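Local coordinates for protein beta-1,4-galactanase (Thielavia heterothallica, PDB 1HJS) that hydrolyses beta-1,4-galactosidic linkages in type I arabinogalactans, acting as a family 53 glycoside hydrolase, at residues A[45-50]-A[84-89]. Residues are numbered along the deposited sequence; the frame is centred on the assembly and turned at random.
Sequences RQRVWV and DTWADP
Trp49, just past the end of barrel strand 43-48, packs against Thr85 and Trp86 in the loop that follows strand 75-80, joining two neighbouring beta-to-alpha loops at the catalytic end of a (beta/alpha)8 TIM barrel. Two aromatic interactions centre on Trp49. The first is edge-to-face: its six-membered ring presents its edge to the face of Trp86, with planes 77° apart and Trp49 CZ2 3.4 Å from Trp86 CD2. The second is CH-pi, Thr85 CA lying 3.7 Å from the centroid of the Trp49 six-membered ring and only 9° off its normal; Thr85 C and Trp86 N also lie over an indole face. Trp49 CG, beside the backbone N, lays that face against Thr85. Replaced by an alanine, Trp49 would probably leave a gap over Thr85 and deprive the Trp86 face of its edge partner.

Arg47, about 7 Å from the nucleophile Glu245 between side chains, packs obliquely against Trp86. Its guanidinium, 37° from that ring plane, has Trp86 CH2 over one face, 3.5 Å from Arg47 CZ, while NH2 forms a salt bridge with Glu297. At the Val50 end the contact is van der Waals: Asp84 OD2 accepts a hydrogen bond from Ala96 N, and Asp84 OD1, bonded to Asn51 N, approaches Val50 CB at 3.4 Å.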
loop_
_atom_site.group_PDB
_atom_site.type_symbol
_atom_site.label_atom_id
_atom_site.label_comp_id
_atom_site.label_asym_id
_atom_site.label_seq_id
_atom_site.Cartn_x
_atom_site.Cartn_y
_atom_site.Cartn_z
ATOM N N ARG A 45 -0.548 -1.239 -7.027
ATOM C CA ARG A 45 -0.888 -1.837 -5.746
ATOM C C ARG A 45 -2.398 -2.073 -5.733
ATOM O O ARG A 45 -3.166 -1.250 -6.244
ATOM C CB ARG A 45 -0.482 -0.869 -4.632
ATOM C CG ARG A 45 -0.711 -1.344 -3.199
ATOM C CD ARG A 45 -0.182 -0.251 -2.278
ATOM N NE ARG A 45 -0.230 -0.539 -0.848
ATOM C CZ ARG A 45 -1.147 -0.048 -0.019
ATOM N NH1 ARG A 45 -2.113 0.740 -0.478
ATOM N NH2 ARG A 45 -1.049 -0.280 1.287
ATOM N N GLN A 46 -2.821 -3.191 -5.148
ATOM C CA GLN A 46 -4.236 -3.541 -5.089
ATOM C C GLN A 46 -4.612 -4.128 -3.728
ATOM O O GLN A 46 -3.944 -5.040 -3.229
ATOM C CB GLN A 46 -4.561 -4.564 -6.186
ATOM C CG GLN A 46 -4.173 -4.106 -7.585
ATOM C CD GLN A 46 -4.450 -5.150 -8.653
ATOM O OE1 GLN A 46 -4.110 -4.956 -9.818
ATOM N NE2 GLN A 46 -5.068 -6.261 -8.258
ATOM N N ARG A 47 -5.675 -3.609 -3.124
ATOM C CA ARG A 47 -6.112 -4.120 -1.831
ATOM C C ARG A 47 -6.990 -5.344 -2.035
ATOM O O ARG A 47 -7.856 -5.365 -2.912
ATOM C CB ARG A 47 -6.885 -3.051 -1.044
ATOM C CG ARG A 47 -8.016 -2.375 -1.809
ATOM C CD ARG A 47 -8.787 -1.400 -0.916
ATOM N NE ARG A 47 -9.686 -0.545 -1.689
ATOM C CZ ARG A 47 -9.306 0.557 -2.332
ATOM N NH1 ARG A 47 -8.042 0.955 -2.291
ATOM N NH2 ARG A 47 -10.188 1.248 -3.046
ATOM N N VAL A 48 -6.757 -6.368 -1.221
ATOM C CA VAL A 48 -7.530 -7.596 -1.312
ATOM C C VAL A 48 -8.296 -7.834 -0.020
ATOM O O VAL A 48 -7.709 -7.878 1.058
ATOM C CB VAL A 48 -6.615 -8.816 -1.564
ATOM C CG1 VAL A 48 -7.453 -10.091 -1.627
ATOM C CG2 VAL A 48 -5.834 -8.622 -2.853
ATOM N N TRP A 49 -9.612 -7.971 -0.135
ATOM C CA TRP A 49 -10.454 -8.241 1.018
ATOM C C TRP A 49 -10.915 -9.692 0.901
ATOM O O TRP A 49 -11.030 -10.229 -0.202
ATOM C CB TRP A 49 -11.642 -7.272 1.059
ATOM C CG TRP A 49 -11.221 -5.844 1.337
ATOM C CD1 TRP A 49 -9.965 -5.404 1.670
ATOM C CD2 TRP A 49 -12.060 -4.682 1.328
ATOM N NE1 TRP A 49 -9.975 -4.039 1.869
ATOM C CE2 TRP A 49 -11.246 -3.573 1.666
ATOM C CE3 TRP A 49 -13.421 -4.468 1.070
ATOM C CZ2 TRP A 49 -11.751 -2.267 1.751
ATOM C CZ3 TRP A 49 -13.924 -3.165 1.154
ATOM C CH2 TRP A 49 -13.088 -2.085 1.492
ATOM N N VAL A 50 -11.171 -10.324 2.041
ATOM C CA VAL A 50 -11.559 -11.729 2.067
ATOM C C VAL A 50 -12.918 -12.056 1.455
ATOM O O VAL A 50 -12.986 -12.751 0.434
ATOM C CB VAL A 50 -11.491 -12.269 3.510
ATOM C CG1 VAL A 50 -11.863 -13.743 3.539
ATOM C CG2 VAL A 50 -10.086 -12.054 4.062
ATOM N N ASP A 84 -12.751 -8.361 5.787
ATOM C CA ASP A 84 -13.753 -8.269 4.730
ATOM C C ASP A 84 -13.906 -6.806 4.346
ATOM O O ASP A 84 -14.601 -6.482 3.385
ATOM C CB ASP A 84 -15.117 -8.788 5.186
ATOM C CG ASP A 84 -15.121 -10.274 5.462
ATOM O OD1 ASP A 84 -14.407 -11.021 4.759
ATOM O OD2 ASP A 84 -15.861 -10.692 6.373
ATOM N N THR A 85 -13.250 -5.929 5.099
ATOM C CA THR A 85 -13.339 -4.494 4.842
ATOM C C THR A 85 -12.021 -3.776 5.164
ATOM O O THR A 85 -11.019 -4.420 5.475
ATOM C CB THR A 85 -14.494 -3.879 5.677
ATOM O OG1 THR A 85 -14.736 -2.533 5.253
ATOM C CG2 THR A 85 -14.147 -3.893 7.157
ATOM N N TRP A 86 -12.034 -2.446 5.087
ATOM C CA TRP A 86 -10.845 -1.633 5.344
ATOM C C TRP A 86 -10.088 -2.011 6.610
ATOM O O TRP A 86 -10.662 -2.066 7.697
ATOM C CB TRP A 86 -11.207 -0.146 5.456
ATOM C CG TRP A 86 -11.943 0.422 4.281
ATOM C CD1 TRP A 86 -13.290 0.607 4.166
ATOM C CD2 TRP A 86 -11.367 0.873 3.053
ATOM N NE1 TRP A 86 -13.592 1.150 2.934
ATOM C CE2 TRP A 86 -12.429 1.321 2.233
ATOM C CE3 TRP A 86 -10.057 0.942 2.563
ATOM C CZ2 TRP A 86 -12.217 1.831 0.949
ATOM C CZ3 TRP A 86 -9.847 1.449 1.285
ATOM C CH2 TRP A 86 -10.923 1.887 0.495
ATOM N N ALA A 87 -8.791 -2.256 6.467
ATOM C CA ALA A 87 -7.961 -2.577 7.617
ATOM C C ALA A 87 -6.981 -1.426 7.831
ATOM O O ALA A 87 -6.308 -0.992 6.897
ATOM C CB ALA A 87 -7.198 -3.887 7.385
ATOM N N ASP A 88 -6.929 -0.922 9.058
ATOM C CA ASP A 88 -6.017 0.160 9.415
ATOM C C ASP A 88 -5.705 0.034 10.911
ATOM O O ASP A 88 -6.182 -0.894 11.564
ATOM C CB ASP A 88 -6.631 1.530 9.069
ATOM C CG ASP A 88 -8.007 1.731 9.665
ATOM O OD1 ASP A 88 -8.172 1.540 10.886
ATOM O OD2 ASP A 88 -8.929 2.092 8.901
ATOM N N PRO A 89 -4.898 0.948 11.474
ATOM C CA PRO A 89 -4.574 0.847 12.904
ATOM C C PRO A 89 -5.763 0.863 13.864
ATOM O O PRO A 89 -5.630 0.466 15.021
ATOM C CB PRO A 89 -3.639 2.034 13.133
ATOM C CG PRO A 89 -2.958 2.186 11.800
ATOM C CD PRO A 89 -4.124 2.030 10.841
#